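Local atomic coordinates of O-methyltransferase, putative (Bacillus cereus, PDB entry 3DUL), a protein that probably transfers a methyl group from S-adenosyl-L-methionine to an oxygen atom of an acceptor molecule. Residues H40-T45 with V208-Y213; G66-Y71 with T88-E93; I164-V169 with G212-I217; T203-V208 with F216-V221. All coordinates share one frame; numbering follows the deposited sequence.

All four contacts reach one seven-stranded mixed sheet of strand order 3-2-1-4-5-7-6, the Rossmann-like core of class I methyltransferases. Interaction 2 comes at the cofactor end of strands 61-65 and 85-90; along the chain it is nested inside the large loop closed by interaction 1. Interactions 3 and 4 share strand 212-221, which lies between strands 162-170 and 200-209, and their centres are about 8 Å apart. Interaction 1 packs the lead-in to helix 44-57 on the turn between strands 200-209 and 212-221, about 9 Å from interaction 3 between centres and about 18 Å from interaction 2. Interactions 1 and 2 hold residues that contact S-adenosyl-L-homocysteine; interactions 1 and 4 both touch the second subunit.

Interaction 1 of 4, residues H40-T45 with V208-Y213; sequences HDVSPT and VGSKGY
Residues 40-43, extended, and the start of helix 44-57 pass alongside the turn between strands 200-209 and 212-221, coming nearest at Ser43 and Gly209, whose CA atoms are 4.2 Å apart. A single backbone hydrogen bond joins them, from Ser210 N to Val42 O (2.8 Å). Asp41 carries much of the polar contact. With CG anti to its backbone N (chi1 -178°), the carboxylate reaches into the turn, where OD1 accepts from both Lys211 N and Ser210 OG; the Lys211 N bond is modelled very short, and its exact length is doubtful. The hydroxyl bond, 2.5 Å from Ser210 OG to Asp41 OD1, arrives on the anti side, 31° out of the carboxylate plane. Asp41 OD2 packs on the backbone of Gly209, 3.1 Å from Gly209 CA. Ser43 serves two partners: its OG donates to Val208 O at 2.6 Å and, as N-cap of the helix, accepts from Gln46 N. Water 2 adds a second route, taking the Thr45 N-H and donating to the same Val208 O. At the other end Lys211, bent at chi3, brings NZ to His40 O in a weak bond of 3.2 Å, which water 1 bridges as well. The arrangement docks the loop before helix 44-57, which carries the S-adenosyl-L-homocysteine contact Val42, on the terminal hairpin of the Rossmann-like methyltransferase fold.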
loop_
_atom_site.group_PDB
_atom_site.type_symbol
_atom_site.label_atom_id
_atom_site.label_comp_id
_atom_site.label_asym_id
_atom_site.label_seq_id
_atom_site.Cartn_x
_atom_site.Cartn_y
_atom_site.Cartn_z
ATOM N N HIS B 40 -11.475 -12.631 -14.093
ATOM C CA HIS B 40 -10.690 -11.752 -13.231
ATOM C C HIS B 40 -11.539 -10.616 -12.677
ATOM O O HIS B 40 -12.626 -10.331 -13.175
ATOM C CB HIS B 40 -9.490 -11.174 -13.988
ATOM C CG HIS B 40 -9.859 -10.159 -15.024
ATOM N ND1 HIS B 40 -10.516 -10.487 -16.192
ATOM C CD2 HIS B 40 -9.667 -8.818 -15.066
ATOM C CE1 HIS B 40 -10.711 -9.394 -16.909
ATOM N NE2 HIS B 40 -10.205 -8.368 -16.248
ATOM N N ASP B 41 -11.034 -9.963 -11.642
ATOM C CA ASP B 41 -11.760 -8.868 -11.028
ATOM C C ASP B 41 -11.197 -7.526 -11.485
ATOM O O ASP B 41 -10.064 -7.447 -11.948
ATOM C CB ASP B 41 -11.681 -9.002 -9.509
ATOM C CG ASP B 41 -12.463 -7.934 -8.794
ATOM O OD1 ASP B 41 -13.610 -7.665 -9.197
ATOM O OD2 ASP B 41 -11.934 -7.369 -7.824
ATOM N N VAL B 42 -12.000 -6.476 -11.364
ATOM C CA VAL B 42 -11.578 -5.138 -11.769
ATOM C C VAL B 42 -11.591 -4.247 -10.540
ATOM O O VAL B 42 -12.630 -4.085 -9.897
ATOM C CB VAL B 42 -12.534 -4.549 -12.826
ATOM C CG1 VAL B 42 -11.994 -3.223 -13.334
ATOM C CG2 VAL B 42 -12.705 -5.532 -13.976
ATOM N N SER B 43 -10.439 -3.667 -10.219
ATOM C CA SER B 43 -10.328 -2.825 -9.034
ATOM C C SER B 43 -9.659 -1.476 -9.268
ATOM O O SER B 43 -8.428 -1.381 -9.328
ATOM C CB SER B 43 -9.570 -3.583 -7.939
ATOM O OG SER B 43 -9.432 -2.796 -6.768
ATOM N N PRO B 44 -10.465 -0.414 -9.419
ATOM C CA PRO B 44 -9.920 0.927 -9.635
ATOM C C PRO B 44 -9.038 1.336 -8.447
ATOM O O PRO B 44 -8.019 2.004 -8.628
ATOM C CB PRO B 44 -11.171 1.795 -9.739
ATOM C CG PRO B 44 -12.161 0.874 -10.368
ATOM C CD PRO B 44 -11.925 -0.431 -9.638
ATOM N N THR B 45 -9.440 0.944 -7.236
ATOM C CA THR B 45 -8.654 1.282 -6.046
ATOM C C THR B 45 -7.288 0.594 -6.080
ATOM O O THR B 45 -6.297 1.163 -5.622
ATOM C CB THR B 45 -9.394 0.932 -4.717
ATOM O OG1 THR B 45 -9.945 -0.391 -4.787
ATOM C CG2 THR B 45 -10.505 1.948 -4.436
ATOM N N VAL B 208 -10.992 -3.305 -2.392
ATOM C CA VAL B 208 -12.248 -3.780 -2.968
ATOM C C VAL B 208 -12.194 -3.791 -4.485
ATOM O O VAL B 208 -11.447 -3.030 -5.093
ATOM C CB VAL B 208 -13.458 -2.919 -2.530
ATOM C CG1 VAL B 208 -13.450 -1.578 -3.249
ATOM C CG2 VAL B 208 -14.750 -3.672 -2.812
ATOM N N GLY B 209 -12.993 -4.666 -5.088
ATOM C CA GLY B 209 -13.043 -4.764 -6.535
ATOM C C GLY B 209 -14.475 -4.982 -6.986
ATOM O O GLY B 209 -15.388 -5.022 -6.161
ATOM N N SER B 210 -14.677 -5.136 -8.290
ATOM C CA SER B 210 -16.014 -5.347 -8.830
ATOM C C SER B 210 -16.663 -6.620 -8.302
ATOM O O SER B 210 -17.838 -6.614 -7.931
ATOM C CB SER B 210 -15.967 -5.386 -10.358
ATOM O OG SER B 210 -15.083 -6.389 -10.821
ATOM N N LYS B 211 -15.899 -7.709 -8.267
ATOM C CA LYS B 211 -16.411 -8.989 -7.785
ATOM C C LYS B 211 -15.719 -9.457 -6.507
ATOM O O LYS B 211 -15.171 -10.557 -6.457
ATOM C CB LYS B 211 -16.266 -10.054 -8.880
ATOM C CG LYS B 211 -17.160 -9.785 -10.087
ATOM C CD LYS B 211 -17.008 -10.829 -11.186
ATOM C CE LYS B 211 -15.636 -10.770 -11.833
ATOM N NZ LYS B 211 -15.520 -11.713 -12.976
ATOM N N GLY B 212 -15.751 -8.619 -5.473
ATOM C CA GLY B 212 -15.131 -8.968 -4.205
ATOM C C GLY B 212 -13.871 -8.179 -3.901
ATOM O O GLY B 212 -13.568 -7.189 -4.562
ATOM N N TYR B 213 -13.132 -8.616 -2.890
ATOM C CA TYR B 213 -11.899 -7.946 -2.510
ATOM C C TYR B 213 -10.674 -8.626 -3.110
ATOM O O TYR B 213 -10.588 -9.852 -3.147
ATOM C CB TYR B 213 -11.763 -7.903 -0.986
ATOM C CG TYR B 213 -12.764 -7.004 -0.310
ATOM C CD1 TYR B 213 -14.090 -7.405 -0.137
ATOM C CD2 TYR B 213 -12.398 -5.731 0.127
ATOM C CE1 TYR B 213 -15.022 -6.559 0.450
ATOM C CE2 TYR B 213 -13.324 -4.876 0.715
ATOM C CZ TYR B 213 -14.634 -5.294 0.872
ATOM O OH TYR B 213 -15.563 -4.442 1.428
HETATM O O HOH W 1 -14.505 -11.202 -15.471
HETATM O O HOH W 2 -12.161 -0.345 -6.530
#

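Interaction 2 of 4, residues G66-Y71 with T88-E93; sequences GTLGGY and TLEASE
Thr67 and Glu90 face each other, CA atoms 5.1 Å apart, where the glycine-rich loop after the first strand of the Rossmann-like fold meets the acidic end of the second, the cofactor-binding motif of class I methyltransferases. Leu68 and Glu90 both contact S-adenosyl-L-homocysteine. Thr67 turns CG2 anti to its backbone N and leaves OG1 beside that N (chi1 -46°), which directs the hydroxyl at strand 85-90. There Thr67 OG1 lies 2.6 Å from Thr88 OG1 and 3.0 Å from Leu89 O, and its one proton is not settled between them. Thr88 OG1 has a further partner in Glu64. The two threonine side chains cross at about a right angle, and their methyls pack together, Thr67 CG2 to Thr88 CG2 at 3.7 Å. Glu90 CB fills the neighbouring place against Thr67 CB, with Ala99 of helix 93-105 packing on both residues. Beyond CB the glutamate runs extended, CG anti to the backbone N (chi1 176°), and lays its carboxylate beside the backbone of Leu68, first residue after Thr67 in a type II' turn. The fine placement of that carboxylate is doubtful, because part of it lies too close to the turn in the model. Leu89 O is gripped twice by backbone protons: Gly66 N meets it in the carbonyl plane at 2.9 Å, and Thr67 N, also at 2.9 Å, comes from above that plane.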
loop_
_atom_site.group_PDB
_atom_site.type_symbol
_atom_site.label_atom_id
_atom_site.label_comp_id
_atom_site.label_asym_id
_atom_site.label_seq_id
_atom_site.Cartn_x
_atom_site.Cartn_y
_atom_site.Cartn_z
ATOM N N GLY B 66 1.356 -10.928 -16.620
ATOM C CA GLY B 66 -0.069 -11.176 -16.721
ATOM C C GLY B 66 -0.819 -9.959 -17.246
ATOM O O GLY B 66 -1.699 -9.427 -16.576
ATOM N N THR B 67 -0.481 -9.534 -18.457
ATOM C CA THR B 67 -1.093 -8.362 -19.085
ATOM C C THR B 67 -2.612 -8.371 -19.181
ATOM O O THR B 67 -3.263 -7.359 -18.917
ATOM C CB THR B 67 -0.565 -8.160 -20.511
ATOM O OG1 THR B 67 0.857 -8.294 -20.524
ATOM C CG2 THR B 67 -0.946 -6.777 -21.027
ATOM N N LEU B 68 -3.183 -9.511 -19.565
ATOM C CA LEU B 68 -4.626 -9.613 -19.733
ATOM C C LEU B 68 -5.061 -8.555 -20.746
ATOM O O LEU B 68 -4.519 -8.497 -21.846
ATOM C CB LEU B 68 -5.359 -9.399 -18.403
ATOM C CG LEU B 68 -5.309 -10.532 -17.373
ATOM C CD1 LEU B 68 -6.116 -10.140 -16.132
ATOM C CD2 LEU B 68 -5.872 -11.808 -17.990
ATOM N N GLY B 69 -6.011 -7.708 -20.360
ATOM C CA GLY B 69 -6.499 -6.671 -21.257
ATOM C C GLY B 69 -5.763 -5.343 -21.181
ATOM O O GLY B 69 -6.106 -4.401 -21.900
ATOM N N GLY B 70 -4.765 -5.258 -20.303
ATOM C CA GLY B 70 -3.989 -4.038 -20.179
ATOM C C GLY B 70 -4.497 -3.018 -19.174
ATOM O O GLY B 70 -3.919 -1.925 -19.061
ATOM N N TYR B 71 -5.557 -3.354 -18.448
ATOM C CA TYR B 71 -6.125 -2.441 -17.456
ATOM C C TYR B 71 -5.068 -2.027 -16.424
ATOM O O TYR B 71 -4.806 -0.838 -16.217
ATOM C CB TYR B 71 -7.297 -3.100 -16.733
ATOM C CG TYR B 71 -7.996 -2.200 -15.736
ATOM C CD1 TYR B 71 -8.946 -1.266 -16.152
ATOM C CD2 TYR B 71 -7.721 -2.295 -14.371
ATOM C CE1 TYR B 71 -9.615 -0.451 -15.224
ATOM C CE2 TYR B 71 -8.376 -1.485 -13.441
ATOM C CZ TYR B 71 -9.323 -0.569 -13.869
ATOM O OH TYR B 71 -9.981 0.214 -12.940
ATOM N N THR B 88 5.410 -5.785 -20.211
ATOM C CA THR B 88 4.348 -6.622 -19.690
ATOM C C THR B 88 4.249 -7.898 -20.514
ATOM O O THR B 88 4.373 -7.864 -21.731
ATOM C CB THR B 88 3.022 -5.841 -19.682
ATOM O OG1 THR B 88 2.022 -6.595 -18.998
ATOM C CG2 THR B 88 2.571 -5.520 -21.092
ATOM N N LEU B 89 4.058 -9.014 -19.820
ATOM C CA LEU B 89 3.995 -10.326 -20.459
ATOM C C LEU B 89 2.608 -10.951 -20.498
ATOM O O LEU B 89 1.875 -10.942 -19.517
ATOM C CB LEU B 89 4.946 -11.287 -19.735
ATOM C CG LEU B 89 6.284 -10.749 -19.215
ATOM C CD1 LEU B 89 6.995 -11.877 -18.460
ATOM C CD2 LEU B 89 7.143 -10.232 -20.342
ATOM N N GLU B 90 2.263 -11.515 -21.651
ATOM C CA GLU B 90 0.986 -12.189 -21.827
ATOM C C GLU B 90 1.175 -13.313 -22.835
ATOM O O GLU B 90 1.740 -13.096 -23.901
ATOM C CB GLU B 90 -0.082 -11.221 -22.325
ATOM C CG GLU B 90 -1.405 -11.914 -22.605
ATOM C CD GLU B 90 -2.586 -11.005 -22.389
ATOM O OE1 GLU B 90 -2.595 -9.900 -22.973
ATOM O OE2 GLU B 90 -3.503 -11.396 -21.636
ATOM N N ALA B 91 0.710 -14.511 -22.490
ATOM C CA ALA B 91 0.861 -15.672 -23.366
ATOM C C ALA B 91 -0.054 -15.635 -24.593
ATOM O O ALA B 91 0.404 -15.811 -25.723
ATOM C CB ALA B 91 0.613 -16.960 -22.569
ATOM N N SER B 92 -1.341 -15.402 -24.357
ATOM C CA SER B 92 -2.340 -15.354 -25.426
ATOM C C SER B 92 -2.072 -14.271 -26.465
ATOM O O SER B 92 -2.037 -13.086 -26.137
ATOM C CB SER B 92 -3.734 -15.140 -24.829
ATOM O OG SER B 92 -4.716 -14.961 -25.840
ATOM N N GLU B 93 -1.885 -14.682 -27.717
ATOM C CA GLU B 93 -1.646 -13.735 -28.803
ATOM C C GLU B 93 -2.853 -12.816 -28.918
ATOM O O GLU B 93 -2.712 -11.599 -29.022
ATOM C CB GLU B 93 -1.467 -14.463 -30.134
ATOM C CG GLU B 93 -0.266 -15.382 -30.211
ATOM C CD GLU B 93 -0.214 -16.129 -31.529
ATOM O OE1 GLU B 93 -0.287 -15.462 -32.585
ATOM O OE2 GLU B 93 -0.104 -17.377 -31.512
#

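Interaction 3 of 4, residues I164-V169 with G212-I217; sequences IGDNVV and GYDGFI
Phe216 holds CG between its backbone N and carbonyl carbon (chi1 61°), and Ile164 sets CG2 anti to its own N, so that the two side chains lie side by side, pointing the same way, with Ile164 CG2 3.7 Å from Phe216 CD2. Asp166 and Asp214 each turn CG anti to the carbonyl carbon, bringing Asp166 OD2 to 3.7 Å from Asp214 OD2 with the carboxylate planes almost perpendicular. The strands run antiparallel at 140°, joining 162-170, last of the parallel strands of the Rossmann-like methyltransferase sheet, to the reversed strand 212-221. Gly165 and Ile217 exchange two hydrogen bonds, the shorter being Ile217 N to Gly165 O at 2.8 Å; Ile217 CG2 packs against the glycine backbone, 3.4 Å from Gly165 O. Further along, a beta bulge between Asp166 and Val169 shifts the pairing by one residue. Across it Asn167 N donates to Gly215 O in an almost straight bond (2.8 Å, 176°), while Gly215 N turns to Val168 O at 2.9 Å. Tyr191 and Ile194 of helix 188-195 pack on Ile217. The paired carboxylates have other neighbours: Asp166 OD2 is hydrogen-bonded to Gln46 NE2, and Asp214 OD1 lies suspiciously close to Asp41 OD2. That last approach is doubtful in detail; if real, it would be consistent with one of these two acids being protonated.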
loop_
_atom_site.group_PDB
_atom_site.type_symbol
_atom_site.label_atom_id
_atom_site.label_comp_id
_atom_site.label_asym_id
_atom_site.label_seq_id
_atom_site.Cartn_x
_atom_site.Cartn_y
_atom_site.Cartn_z
ATOM N N ILE B 164 4.620 -6.403 -6.182
ATOM C CA ILE B 164 3.238 -6.532 -5.769
ATOM C C ILE B 164 2.717 -7.755 -6.488
ATOM O O ILE B 164 2.900 -7.887 -7.694
ATOM C CB ILE B 164 2.380 -5.343 -6.197
ATOM C CG1 ILE B 164 2.993 -4.041 -5.683
ATOM C CG2 ILE B 164 0.976 -5.522 -5.648
ATOM C CD1 ILE B 164 3.177 -4.030 -4.171
ATOM N N GLY B 165 2.084 -8.648 -5.741
ATOM C CA GLY B 165 1.556 -9.851 -6.349
ATOM C C GLY B 165 0.157 -10.151 -5.874
ATOM O O GLY B 165 -0.091 -10.260 -4.675
ATOM N N ASP B 166 -0.771 -10.288 -6.816
ATOM C CA ASP B 166 -2.144 -10.588 -6.462
ATOM C C ASP B 166 -2.287 -12.060 -6.157
ATOM O O ASP B 166 -1.672 -12.899 -6.814
ATOM C CB ASP B 166 -3.095 -10.212 -7.600
ATOM C CG ASP B 166 -3.427 -8.741 -7.609
ATOM O OD1 ASP B 166 -2.493 -7.930 -7.755
ATOM O OD2 ASP B 166 -4.616 -8.393 -7.465
ATOM N N ASN B 167 -3.083 -12.374 -5.146
ATOM C CA ASN B 167 -3.306 -13.765 -4.811
ATOM C C ASN B 167 -4.739 -14.131 -5.179
ATOM O O ASN B 167 -5.003 -14.512 -6.317
ATOM C CB ASN B 167 -3.056 -14.033 -3.326
ATOM C CG ASN B 167 -2.784 -15.504 -3.043
ATOM O OD1 ASN B 167 -2.674 -15.919 -1.888
ATOM N ND2 ASN B 167 -2.667 -16.299 -4.101
ATOM N N VAL B 168 -5.672 -13.979 -4.242
ATOM C CA VAL B 168 -7.058 -14.352 -4.515
ATOM C C VAL B 168 -8.111 -13.268 -4.296
ATOM O O VAL B 168 -7.929 -12.343 -3.498
ATOM C CB VAL B 168 -7.463 -15.584 -3.665
ATOM C CG1 VAL B 168 -8.793 -16.136 -4.144
ATOM C CG2 VAL B 168 -6.386 -16.650 -3.743
ATOM N N VAL B 169 -9.221 -13.403 -5.020
ATOM C CA VAL B 169 -10.348 -12.484 -4.921
ATOM C C VAL B 169 -11.298 -13.029 -3.854
ATOM O O VAL B 169 -11.641 -14.210 -3.871
ATOM C CB VAL B 169 -11.108 -12.383 -6.268
ATOM C CG1 VAL B 169 -12.331 -11.494 -6.118
ATOM C CG2 VAL B 169 -10.189 -11.833 -7.341
ATOM N N GLY B 212 -15.751 -8.619 -5.473
ATOM C CA GLY B 212 -15.131 -8.968 -4.205
ATOM C C GLY B 212 -13.871 -8.179 -3.901
ATOM O O GLY B 212 -13.568 -7.189 -4.562
ATOM N N TYR B 213 -13.132 -8.616 -2.890
ATOM C CA TYR B 213 -11.899 -7.946 -2.510
ATOM C C TYR B 213 -10.674 -8.626 -3.110
ATOM O O TYR B 213 -10.588 -9.852 -3.147
ATOM C CB TYR B 213 -11.763 -7.903 -0.986
ATOM C CG TYR B 213 -12.764 -7.004 -0.310
ATOM C CD1 TYR B 213 -14.090 -7.405 -0.137
ATOM C CD2 TYR B 213 -12.398 -5.731 0.127
ATOM C CE1 TYR B 213 -15.022 -6.559 0.450
ATOM C CE2 TYR B 213 -13.324 -4.876 0.715
ATOM C CZ TYR B 213 -14.634 -5.294 0.872
ATOM O OH TYR B 213 -15.563 -4.442 1.428
ATOM N N ASP B 214 -9.733 -7.814 -3.589
ATOM C CA ASP B 214 -8.497 -8.313 -4.178
ATOM C C ASP B 214 -7.450 -8.461 -3.086
ATOM O O ASP B 214 -7.085 -7.484 -2.445
ATOM C CB ASP B 214 -7.956 -7.330 -5.217
ATOM C CG ASP B 214 -8.764 -7.315 -6.494
ATOM O OD1 ASP B 214 -9.991 -7.082 -6.428
ATOM O OD2 ASP B 214 -8.161 -7.526 -7.567
ATOM N N GLY B 215 -6.974 -9.681 -2.871
ATOM C CA GLY B 215 -5.949 -9.892 -1.866
ATOM C C GLY B 215 -4.594 -9.845 -2.543
ATOM O O GLY B 215 -4.425 -10.415 -3.621
ATOM N N PHE B 216 -3.622 -9.155 -1.949
ATOM C CA PHE B 216 -2.299 -9.107 -2.561
ATOM C C PHE B 216 -1.153 -8.890 -1.585
ATOM O O PHE B 216 -1.342 -8.401 -0.476
ATOM C CB PHE B 216 -2.239 -8.039 -3.665
ATOM C CG PHE B 216 -2.518 -6.638 -3.189
ATOM C CD1 PHE B 216 -3.822 -6.184 -3.034
ATOM C CD2 PHE B 216 -1.473 -5.767 -2.918
ATOM C CE1 PHE B 216 -4.086 -4.876 -2.615
ATOM C CE2 PHE B 216 -1.724 -4.454 -2.496
ATOM C CZ PHE B 216 -3.031 -4.009 -2.345
ATOM N N ILE B 217 0.039 -9.281 -2.012
ATOM C CA ILE B 217 1.234 -9.125 -1.193
ATOM C C ILE B 217 2.025 -7.924 -1.699
ATOM O O ILE B 217 2.045 -7.635 -2.890
ATOM C CB ILE B 217 2.158 -10.363 -1.283
ATOM C CG1 ILE B 217 3.383 -10.170 -0.385
ATOM C CG2 ILE B 217 2.615 -10.569 -2.715
ATOM C CD1 ILE B 217 4.473 -11.202 -0.584
#

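Interaction 4 of 4, residues T203-V208 with F216-V221; sequences TALQTV and FIMAVV
Leu205 and Phe216 form one hydrogen-bonded pair, and Thr203 and Met218 (selenomethionine here) the other, in the antiparallel hairpin of strands 200-209 and 212-221 that forms one edge of the methyltransferase sheet within this chain. Each pair exchanges two backbone bonds. Leu205 N to Phe216 O is the straightest (2.8 Å, 174°), and Thr203 N to Met218 O spans 2.9 Å. Between them Ala204 and Ile217 make a non-hydrogen-bonded pair, their CA atoms 4.4 Å apart, with the CA-H groups giving weak contacts to Phe216 O and Thr203 O. Apolar packing gathers on the face of Leu205, Phe216 and Met218. The strand pairing puts Leu205 CB over one face of the phenyl ring in a CH-pi contact, 4.1 Å from Leu205 CB to the centroid of the Phe216 ring. Farther out, a chi1 of -40° turns Leu205 CG anti to the carbonyl carbon and so brings Leu205 CD1 to 3.5 Å from Phe216 CE2, where it also leans on Met218 CB. Thr207 CG2 adds a looser touch at Phe216 CE1, and Phe49 of helix 44-57 meets the ring from outside the hairpin. Polar links to the second subunit use strand 200-209: Thr203 OG1 bonds to Thr45 O of the second subunit, Ala204 O to its Thr207 OG1, and the Gln206 backbone also makes bonds across, so this strand takes part in dimer contact. On the opposite face from the phenyl ring, Ile217 lays CG1 against the backbone of the neighbouring strand, 3.3 Å from Thr203 O.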
loop_
_atom_site.group_PDB
_atom_site.type_symbol
_atom_site.label_atom_id
_atom_site.label_comp_id
_atom_site.label_asym_id
_atom_site.label_seq_id
_atom_site.Cartn_x
_atom_site.Cartn_y
_atom_site.Cartn_z
ATOM N N THR B 203 4.293 -7.694 3.360
ATOM C CA THR B 203 3.056 -7.611 4.112
ATOM C C THR B 203 1.935 -7.975 3.139
ATOM O O THR B 203 2.172 -8.127 1.932
ATOM C CB THR B 203 2.811 -6.193 4.707
ATOM O OG1 THR B 203 1.671 -6.241 5.570
ATOM C CG2 THR B 203 2.559 -5.170 3.609
ATOM N N ALA B 204 0.730 -8.146 3.661
ATOM C CA ALA B 204 -0.413 -8.490 2.824
ATOM C C ALA B 204 -1.513 -7.461 3.011
ATOM O O ALA B 204 -1.795 -7.038 4.132
ATOM C CB ALA B 204 -0.924 -9.879 3.173
ATOM N N LEU B 205 -2.141 -7.076 1.904
ATOM C CA LEU B 205 -3.204 -6.081 1.913
ATOM C C LEU B 205 -4.366 -6.544 1.041
ATOM O O LEU B 205 -4.276 -7.558 0.360
ATOM C CB LEU B 205 -2.682 -4.767 1.328
ATOM C CG LEU B 205 -1.265 -4.393 1.741
ATOM C CD1 LEU B 205 -0.626 -3.514 0.679
ATOM C CD2 LEU B 205 -1.317 -3.709 3.096
ATOM N N GLN B 206 -5.450 -5.782 1.066
ATOM C CA GLN B 206 -6.610 -6.083 0.241
ATOM C C GLN B 206 -7.225 -4.749 -0.164
ATOM O O GLN B 206 -7.017 -3.726 0.496
ATOM C CB GLN B 206 -7.637 -6.917 1.012
ATOM C CG GLN B 206 -8.495 -6.120 1.983
ATOM C CD GLN B 206 -9.550 -6.969 2.683
ATOM O OE1 GLN B 206 -10.422 -6.450 3.382
ATOM N NE2 GLN B 206 -9.468 -8.282 2.501
ATOM N N THR B 207 -7.969 -4.766 -1.260
ATOM C CA THR B 207 -8.639 -3.577 -1.757
ATOM C C THR B 207 -9.927 -4.103 -2.388
ATOM O O THR B 207 -9.956 -5.243 -2.853
ATOM C CB THR B 207 -7.766 -2.855 -2.807
ATOM O OG1 THR B 207 -8.313 -1.560 -3.076
ATOM C CG2 THR B 207 -7.703 -3.656 -4.099
ATOM N N VAL B 208 -10.992 -3.305 -2.392
ATOM C CA VAL B 208 -12.248 -3.780 -2.968
ATOM C C VAL B 208 -12.194 -3.791 -4.485
ATOM O O VAL B 208 -11.447 -3.030 -5.093
ATOM C CB VAL B 208 -13.458 -2.919 -2.530
ATOM C CG1 VAL B 208 -13.450 -1.578 -3.249
ATOM C CG2 VAL B 208 -14.750 -3.672 -2.812
ATOM N N PHE B 216 -3.622 -9.155 -1.949
ATOM C CA PHE B 216 -2.299 -9.107 -2.561
ATOM C C PHE B 216 -1.153 -8.890 -1.585
ATOM O O PHE B 216 -1.342 -8.401 -0.476
ATOM C CB PHE B 216 -2.239 -8.039 -3.665
ATOM C CG PHE B 216 -2.518 -6.638 -3.189
ATOM C CD1 PHE B 216 -3.822 -6.184 -3.034
ATOM C CD2 PHE B 216 -1.473 -5.767 -2.918
ATOM C CE1 PHE B 216 -4.086 -4.876 -2.615
ATOM C CE2 PHE B 216 -1.724 -4.454 -2.496
ATOM C CZ PHE B 216 -3.031 -4.009 -2.345
ATOM N N ILE B 217 0.039 -9.281 -2.012
ATOM C CA ILE B 217 1.234 -9.125 -1.193
ATOM C C ILE B 217 2.025 -7.924 -1.699
ATOM O O ILE B 217 2.045 -7.635 -2.890
ATOM C CB ILE B 217 2.158 -10.363 -1.283
ATOM C CG1 ILE B 217 3.383 -10.170 -0.385
ATOM C CG2 ILE B 217 2.615 -10.569 -2.715
ATOM C CD1 ILE B 217 4.473 -11.202 -0.584
HETATM N N MSE B 218 2.648 -7.204 -0.776
HETATM C CA MSE B 218 3.485 -6.084 -1.147
HETATM C C MSE B 218 4.823 -6.441 -0.516
HETATM O O MSE B 218 4.899 -6.625 0.697
HETATM C CB MSE B 218 2.973 -4.768 -0.553
HETATM C CG MSE B 218 3.897 -3.610 -0.853
HETATM SE SE MSE B 218 3.306 -1.925 -0.104
HETATM C CE MSE B 218 4.327 -1.953 1.556
ATOM N N ALA B 219 5.863 -6.557 -1.329
ATOM C CA ALA B 219 7.175 -6.904 -0.803
ATOM C C ALA B 219 8.276 -5.989 -1.315
ATOM O O ALA B 219 8.163 -5.394 -2.389
ATOM C CB ALA B 219 7.502 -8.348 -1.157
ATOM N N VAL B 220 9.348 -5.876 -0.536
ATOM C CA VAL B 220 10.491 -5.069 -0.938
ATOM C C VAL B 220 11.739 -5.941 -0.840
ATOM O O VAL B 220 11.969 -6.593 0.181
ATOM C CB VAL B 220 10.677 -3.832 -0.034
ATOM C CG1 VAL B 220 11.842 -3.002 -0.547
ATOM C CG2 VAL B 220 9.402 -3.000 -0.021
ATOM N N VAL B 221 12.530 -5.967 -1.902
ATOM C CA VAL B 221 13.738 -6.777 -1.918
ATOM C C VAL B 221 14.785 -6.152 -1.007
ATOM O O VAL B 221 15.058 -4.955 -1.106
ATOM C CB VAL B 221 14.291 -6.900 -3.344
ATOM C CG1 VAL B 221 15.526 -7.781 -3.349
ATOM C CG2 VAL B 221 13.216 -7.480 -4.260
#